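Local atomic coordinates of 2-dehydro-3-deoxyphosphogluconate aldolase (Vibrio fischeri, PDB entry 3NZR), a protein that belongs to an aldolase family of the TIM-barrel clan and assembles from two copies of a chain with consecutive parallel strands and helices. Residues Q92-V97 and A102-L107; V144-A149 and A176-A181; E170-F175 and M204-D209. All coordinates share one frame; numbering follows the deposited sequence.

Contact 1 (Q92-V97 and A102-L107); sequences QHINQV and ATSRAL
Ser104 OG, a buried hydroxyl on helix 101-108, is hydrogen-bonded to Ser83 OG of the preceding helix 79-89 and has Gln96 NE2 2.9 Å away. A turn at the second torsion of Gln96 (chi2 -61°) bends the chain and puts CG as well as the amide beside the hydroxyl, Gln96 CG being 3.2 Å from Ser104 OG. The amide oxygen is held separately. Gln96 OE1 takes a hydrogen bond from Val97 N at 3.1 Å, bent at the proton (137°) and with the donor tilted 22° from the carbonyl plane; Ser79 OG is a second partner. These grips on OE1 should limit rotation of the amide. Beside the polar pair Ile94 adds an apolar wall, its CG2 branch, anti to the backbone N, reaching to 3.9 Å from Ser104 OG. The small serine thus meets two residues of alternate position on the same side of the chain, Ile94 and Gln96. The contact joins the first strand and the helix of the beta-alpha-beta unit 93-94, 101-108, 114-119. Ile94 bonds through its backbone to strand 114-119, and helix 101-108 has as neighbours helix 79-89 and the second subunit, whose Ala102 and Ala106 pack against their counterparts on this helix.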
# COMPACT_ATOMS: atom_id res chain seq x y z
N GLN A 92 -17.74 -10.16 -2.15
CA GLN A 92 -17.52 -9.67 -3.48
C GLN A 92 -16.81 -8.32 -3.49
O GLN A 92 -16.20 -8.02 -4.51
CB GLN A 92 -18.81 -9.57 -4.28
CG GLN A 92 -19.31 -10.98 -4.64
CD GLN A 92 -20.70 -10.98 -5.32
OE1 GLN A 92 -21.19 -9.93 -5.72
NE2 GLN A 92 -21.31 -12.15 -5.45
N HIS A 93 -16.97 -7.51 -2.44
CA HIS A 93 -16.51 -6.11 -2.47
C HIS A 93 -16.01 -5.65 -1.13
O HIS A 93 -16.60 -5.94 -0.08
CB HIS A 93 -17.66 -5.23 -2.99
CG HIS A 93 -17.27 -3.80 -3.19
ND1 HIS A 93 -16.89 -3.31 -4.42
CD2 HIS A 93 -17.23 -2.76 -2.34
CE1 HIS A 93 -16.62 -2.02 -4.30
NE2 HIS A 93 -16.86 -1.65 -3.06
N ILE A 94 -14.84 -5.00 -1.13
CA ILE A 94 -14.21 -4.47 0.04
C ILE A 94 -13.94 -2.97 -0.13
O ILE A 94 -13.39 -2.58 -1.14
CB ILE A 94 -12.90 -5.17 0.22
CG1 ILE A 94 -13.11 -6.66 0.46
CG2 ILE A 94 -12.14 -4.65 1.46
CD1 ILE A 94 -11.85 -7.55 0.28
N ASN A 95 -14.29 -2.13 0.84
CA ASN A 95 -14.02 -0.70 0.78
C ASN A 95 -12.76 -0.48 1.53
O ASN A 95 -12.62 -1.01 2.66
CB ASN A 95 -15.09 0.08 1.47
CG ASN A 95 -16.40 0.06 0.72
OD1 ASN A 95 -16.64 0.91 -0.16
ND2 ASN A 95 -17.28 -0.84 1.11
N GLN A 96 -11.83 0.27 0.98
CA GLN A 96 -10.59 0.56 1.67
C GLN A 96 -10.15 1.96 1.51
O GLN A 96 -10.51 2.66 0.55
CB GLN A 96 -9.48 -0.38 1.33
CG GLN A 96 -9.40 -1.63 2.23
CD GLN A 96 -9.18 -1.37 3.66
OE1 GLN A 96 -8.81 -0.24 4.04
NE2 GLN A 96 -9.34 -2.40 4.49
N VAL A 97 -9.41 2.41 2.49
CA VAL A 97 -8.63 3.66 2.32
C VAL A 97 -7.34 3.35 1.57
O VAL A 97 -6.89 2.21 1.45
CB VAL A 97 -8.37 4.34 3.69
CG1 VAL A 97 -9.76 4.81 4.29
CG2 VAL A 97 -7.69 3.36 4.68
N ALA A 102 -3.63 -2.75 -0.29
CA ALA A 102 -2.76 -3.86 -0.46
C ALA A 102 -2.97 -4.88 0.63
O ALA A 102 -2.90 -6.09 0.38
CB ALA A 102 -1.21 -3.37 -0.50
N THR A 103 -3.13 -4.41 1.88
CA THR A 103 -3.38 -5.31 2.95
C THR A 103 -4.64 -6.15 2.75
O THR A 103 -4.64 -7.36 2.99
CB THR A 103 -3.57 -4.54 4.25
OG1 THR A 103 -2.43 -3.70 4.50
CG2 THR A 103 -3.75 -5.55 5.41
N SER A 104 -5.72 -5.51 2.37
CA SER A 104 -6.94 -6.23 2.08
C SER A 104 -6.79 -7.24 0.93
O SER A 104 -7.28 -8.29 1.01
CB SER A 104 -8.07 -5.26 1.79
OG SER A 104 -8.55 -4.68 2.95
N ARG A 105 -6.11 -6.86 -0.13
CA ARG A 105 -5.86 -7.78 -1.21
C ARG A 105 -5.01 -8.95 -0.74
O ARG A 105 -5.26 -10.03 -1.14
CB ARG A 105 -5.23 -7.14 -2.42
CG ARG A 105 -4.84 -8.12 -3.54
CD ARG A 105 -6.02 -8.73 -4.20
NE ARG A 105 -6.80 -7.74 -4.88
CZ ARG A 105 -8.08 -7.82 -5.19
NH1 ARG A 105 -8.78 -8.87 -4.91
NH2 ARG A 105 -8.65 -6.84 -5.78
N ALA A 106 -4.04 -8.71 0.09
CA ALA A 106 -3.16 -9.78 0.51
C ALA A 106 -3.90 -10.75 1.40
O ALA A 106 -3.88 -11.93 1.16
CB ALA A 106 -1.91 -9.27 1.16
N LEU A 107 -4.62 -10.24 2.37
CA LEU A 107 -5.34 -11.13 3.30
C LEU A 107 -6.60 -11.74 2.67
O LEU A 107 -7.04 -12.74 3.15
CB LEU A 107 -5.73 -10.43 4.59
CG LEU A 107 -4.55 -9.77 5.35
CD1 LEU A 107 -5.15 -9.21 6.63
CD2 LEU A 107 -3.37 -10.73 5.65

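Contact 2 (V144-A149 and A176-A181); sequences VPVETA and ACVAKA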
# COMPACT_ATOMS: atom_id res chain seq x y z
N VAL A 144 -1.72 14.27 -5.51
CA VAL A 144 -0.95 13.71 -6.58
C VAL A 144 -1.76 13.63 -7.86
O VAL A 144 -3.01 13.74 -7.86
CB VAL A 144 -0.51 12.27 -6.21
CG1 VAL A 144 0.20 12.27 -4.90
CG2 VAL A 144 -1.75 11.35 -6.17
N PRO A 145 -1.07 13.39 -8.97
CA PRO A 145 -1.79 13.33 -10.22
C PRO A 145 -2.73 12.11 -10.23
O PRO A 145 -2.34 11.03 -9.76
CB PRO A 145 -0.65 13.14 -11.24
CG PRO A 145 0.49 13.69 -10.64
CD PRO A 145 0.40 13.35 -9.18
N VAL A 146 -3.94 12.29 -10.75
CA VAL A 146 -4.92 11.21 -10.73
C VAL A 146 -4.38 9.96 -11.48
O VAL A 146 -4.54 8.79 -11.03
CB VAL A 146 -6.36 11.66 -11.26
CG1 VAL A 146 -6.36 12.04 -12.67
CG2 VAL A 146 -7.38 10.50 -11.01
N GLU A 147 -3.67 10.21 -12.58
CA GLU A 147 -3.06 9.09 -13.30
C GLU A 147 -2.15 8.27 -12.41
O GLU A 147 -2.15 7.03 -12.49
CB GLU A 147 -2.28 9.61 -14.54
CG GLU A 147 -3.19 10.40 -15.57
CD GLU A 147 -3.35 11.96 -15.30
OE1 GLU A 147 -2.97 12.47 -14.19
OE2 GLU A 147 -3.88 12.68 -16.22
N THR A 148 -1.37 8.93 -11.57
CA THR A 148 -0.38 8.20 -10.77
C THR A 148 -1.07 7.54 -9.62
O THR A 148 -0.69 6.47 -9.17
CB THR A 148 0.63 9.15 -10.29
OG1 THR A 148 1.11 9.81 -11.46
CG2 THR A 148 1.77 8.52 -9.61
N ALA A 149 -2.08 8.18 -9.08
CA ALA A 149 -2.89 7.49 -8.02
C ALA A 149 -3.52 6.18 -8.52
O ALA A 149 -3.56 5.21 -7.80
CB ALA A 149 -4.01 8.46 -7.52
N ALA A 176 -15.33 14.35 -13.79
CA ALA A 176 -15.17 14.05 -15.20
C ALA A 176 -13.71 13.70 -15.55
O ALA A 176 -13.49 12.81 -16.35
CB ALA A 176 -15.67 15.20 -16.08
N CYS A 177 -12.74 14.37 -14.95
CA CYS A 177 -11.34 14.08 -15.22
C CYS A 177 -10.91 12.74 -14.56
O CYS A 177 -10.11 12.01 -15.13
CB CYS A 177 -10.47 15.18 -14.68
SG CYS A 177 -8.71 14.90 -14.85
N VAL A 178 -11.48 12.39 -13.42
CA VAL A 178 -11.17 11.07 -12.83
C VAL A 178 -11.70 9.93 -13.66
O VAL A 178 -11.01 8.90 -13.86
CB VAL A 178 -11.65 10.99 -11.39
CG1 VAL A 178 -11.47 9.55 -10.87
CG2 VAL A 178 -10.95 12.02 -10.56
N ALA A 179 -12.93 10.10 -14.20
CA ALA A 179 -13.56 9.11 -15.07
C ALA A 179 -12.71 8.96 -16.31
O ALA A 179 -12.46 7.83 -16.72
CB ALA A 179 -14.99 9.55 -15.49
N LYS A 180 -12.28 10.07 -16.94
CA LYS A 180 -11.39 9.97 -18.12
C LYS A 180 -10.13 9.18 -17.84
O LYS A 180 -9.73 8.28 -18.60
CB LYS A 180 -10.99 11.35 -18.58
CG LYS A 180 -10.13 11.34 -19.88
CD LYS A 180 -9.85 12.78 -20.41
CE LYS A 180 -9.60 12.77 -21.95
NZ LYS A 180 -9.61 14.15 -22.55
N ALA A 181 -9.52 9.45 -16.70
CA ALA A 181 -8.28 8.77 -16.31
C ALA A 181 -8.56 7.28 -16.08
O ALA A 181 -7.78 6.42 -16.54
CB ALA A 181 -7.63 9.43 -15.06
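Val146 points its two methyl branches into the side of helix 172-184, meeting three residues there, Cys177, Val178 and Ala181, in a packing of two outer-layer helices of the TIM-barrel fold. The first torsion of Val146 (chi1 65°) sets CG1 between the backbone N and the carbonyl carbon and CG2 anti to the nitrogen, and the two branches divide the work. CG1 faces Ala181, with 3.8 Å between Val146 CG1 and Ala181 CB, and lies more loosely against the sulfur, Val146 CG1 to Cys177 SG being 4.3 Å. CG2 meets the neighbouring valine, with Val146 CG2 and Val178 CG2 3.9 Å apart. The two valine side chains cross obliquely, methyl against methyl. Val178 uses its CG2 branch, the one beside its own backbone N, while CG1 of Val146 is the branch nearest Cys177 and Ala181, one turn apart on the helix. Ala181 CB also comes to 4.2 Å from Val146 CG2, so this short side chain touches both branches of the valine. No hydrogen bond spans the two segments; the joint is apolar. Val146 is the first residue of helix 146-155, directly after Pro145 at the N-cap position, whose carbonyl oxygen accepts a bond from Ala149 N. Glu147, partly exposed, swings its carboxylate end nearer to the other helix and its side chain touches Lys185. Around the joint, Val128 of strand 127-129, which pairs antiparallel with 143-145, also packs on Val146, and Leu189 of strand 188-191 packs against Val178. The first turn of helix 146-155 thereby sits between helix 172-184 and the second subunit: Thr148 OG1 is hydrogen-bonded to the backbone O of Glu140 of the second subunit.

Contact 3 (E170-F175 and M204-D209); sequences ETREEF and MQIALD
Phe175 and Ile206 join two successive helices of the outer layer of the TIM-barrel fold, 172-184 and 200-209, which are separated along the chain by strand 188-191. The tight part is one side of the phenyl ring. Phe175 CD2 lies 3.8 Å from Ile206 CG2, and Phe175 CE2 is 4.0 Å from Ile206 CB, so the ring meets the branch point of the isoleucine as well as its methyl. The methyl approaches the ring obliquely, and the two side chains cross at a slant. The ring reaches across because its CG stands anti to the backbone N (chi1 175°). Tyr163 of strand 160-163 and Leu189 and Pro191 of strand 188-191 also pack on Phe175, giving the phenyl a buried setting between helix and sheet. The other side of the contact is looser and nearer to solvent. There Arg172, in the first turn of its helix, crosses Ile206 at about a right angle and offers its aliphatic part, with Arg172 CG 4.2 Å from Ile206 CD1. The chain then bends at its third torsion (chi3 -55°), and Arg172 NH1 forms a salt bridge with Glu202 OE2, a residue of the same helix as Ile206. The partly exposed Ile206 therefore has CG2 on the aromatic side and CD1 on the side of the arginine. At the far end of the ring, Phe175 CZ stops 4.3 Å from Ala207 CB.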
# COMPACT_ATOMS: atom_id res chain seq x y z
N GLU A 170 -21.43 18.80 -7.31
CA GLU A 170 -20.51 19.91 -6.91
C GLU A 170 -19.07 19.75 -7.39
O GLU A 170 -18.34 20.74 -7.48
CB GLU A 170 -20.50 20.14 -5.38
CG GLU A 170 -21.81 20.78 -4.84
CD GLU A 170 -22.14 20.43 -3.39
OE1 GLU A 170 -23.35 20.50 -3.03
OE2 GLU A 170 -21.21 20.10 -2.63
N THR A 171 -18.64 18.52 -7.66
CA THR A 171 -17.27 18.29 -8.12
C THR A 171 -17.28 17.71 -9.55
O THR A 171 -16.37 17.02 -9.96
CB THR A 171 -16.47 17.41 -7.13
OG1 THR A 171 -17.05 16.12 -7.07
CG2 THR A 171 -16.52 17.99 -5.76
N ARG A 172 -18.32 18.06 -10.31
CA ARG A 172 -18.52 17.62 -11.69
C ARG A 172 -17.25 17.55 -12.58
O ARG A 172 -16.98 16.54 -13.23
CB ARG A 172 -19.52 18.57 -12.33
CG ARG A 172 -19.83 18.25 -13.74
CD ARG A 172 -20.44 19.45 -14.39
NE ARG A 172 -21.63 19.93 -13.68
CZ ARG A 172 -22.86 19.46 -13.84
NH1 ARG A 172 -23.08 18.44 -14.67
NH2 ARG A 172 -23.87 20.01 -13.18
N GLU A 173 -16.49 18.65 -12.61
CA GLU A 173 -15.32 18.79 -13.47
C GLU A 173 -14.15 17.96 -12.97
O GLU A 173 -13.46 17.36 -13.78
CB GLU A 173 -14.90 20.25 -13.65
CG GLU A 173 -16.03 21.18 -14.23
CD GLU A 173 -17.00 21.80 -13.16
OE1 GLU A 173 -16.94 21.45 -11.93
OE2 GLU A 173 -17.85 22.66 -13.58
N GLU A 174 -13.92 17.93 -11.65
CA GLU A 174 -12.90 17.03 -11.12
C GLU A 174 -13.27 15.57 -11.41
O GLU A 174 -12.42 14.78 -11.77
CB GLU A 174 -12.73 17.23 -9.64
CG GLU A 174 -12.09 18.55 -9.27
CD GLU A 174 -11.73 18.58 -7.80
OE1 GLU A 174 -10.85 17.77 -7.40
OE2 GLU A 174 -12.37 19.36 -7.05
N PHE A 175 -14.55 15.24 -11.26
CA PHE A 175 -15.04 13.89 -11.43
C PHE A 175 -14.90 13.48 -12.86
O PHE A 175 -14.45 12.38 -13.14
CB PHE A 175 -16.51 13.78 -11.01
CG PHE A 175 -17.14 12.43 -11.26
CD1 PHE A 175 -16.70 11.29 -10.57
CD2 PHE A 175 -18.21 12.28 -12.12
CE1 PHE A 175 -17.29 10.08 -10.77
CE2 PHE A 175 -18.83 11.02 -12.31
CZ PHE A 175 -18.37 9.92 -11.61
N MSE A 204 -24.00 9.35 -13.52
CA MSE A 204 -23.62 8.12 -14.28
C MSE A 204 -23.29 8.48 -15.75
O MSE A 204 -22.30 8.00 -16.30
CB MSE A 204 -24.73 7.07 -14.28
CG MSE A 204 -25.05 6.49 -12.94
SE MSE A 204 -23.39 5.67 -12.19
CE MSE A 204 -23.41 4.13 -13.38
N GLN A 205 -24.10 9.34 -16.38
CA GLN A 205 -23.80 9.70 -17.78
C GLN A 205 -22.39 10.23 -17.94
O GLN A 205 -21.84 10.13 -18.98
CB GLN A 205 -24.79 10.71 -18.34
CG GLN A 205 -24.86 10.79 -19.87
CD GLN A 205 -25.23 9.46 -20.46
OE1 GLN A 205 -24.43 8.82 -21.14
NE2 GLN A 205 -26.46 9.02 -20.18
N ILE A 206 -21.82 10.85 -16.92
CA ILE A 206 -20.47 11.40 -17.06
C ILE A 206 -19.45 10.27 -17.19
O ILE A 206 -18.59 10.30 -18.03
CB ILE A 206 -20.07 12.29 -15.86
CG1 ILE A 206 -20.94 13.54 -15.87
CG2 ILE A 206 -18.58 12.63 -15.91
CD1 ILE A 206 -20.92 14.32 -14.66
N ALA A 207 -19.59 9.26 -16.35
CA ALA A 207 -18.67 8.15 -16.31
C ALA A 207 -18.90 7.25 -17.50
O ALA A 207 -17.98 6.71 -18.05
CB ALA A 207 -18.90 7.35 -14.98
N LEU A 208 -20.16 7.10 -17.92
CA LEU A 208 -20.47 6.36 -19.13
C LEU A 208 -19.89 7.01 -20.41
O LEU A 208 -19.28 6.30 -21.22
CB LEU A 208 -21.99 6.16 -19.27
CG LEU A 208 -22.63 5.27 -18.21
CD1 LEU A 208 -24.12 5.41 -18.28
CD2 LEU A 208 -22.20 3.84 -18.40
N ASP A 209 -20.03 8.32 -20.56
CA ASP A 209 -19.49 9.03 -21.73
C ASP A 209 -17.97 8.99 -21.77
O ASP A 209 -17.36 9.11 -22.83
CB ASP A 209 -19.87 10.52 -21.74
CG ASP A 209 -21.36 10.75 -21.95
OD1 ASP A 209 -22.04 9.88 -22.56
OD2 ASP A 209 -21.85 11.83 -21.52

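In the fold
Along the chain contact 1 closes before the other two open, whereas contacts 2 and 3 alternate their segments and share helix 172-184. Contact 1 lies on the opposite side of the chain's centre from contact 3, their centres about 25 Å apart; its centre is about 21 Å from that of contact 2, with nearest atoms about 10 Å apart. Contacts 2 and 3 have centres about 12 Å apart and touch, Ala176 CA lying 3.8 Å from Ile206 CG2. Helix 172-184 packs on helix 146-155 and on helix 200-209, so the three helices lie side by side outside the parallel strands. Contacts 1 and 2 both reach the second subunit, while contact 3 touches no other chain of the assembly.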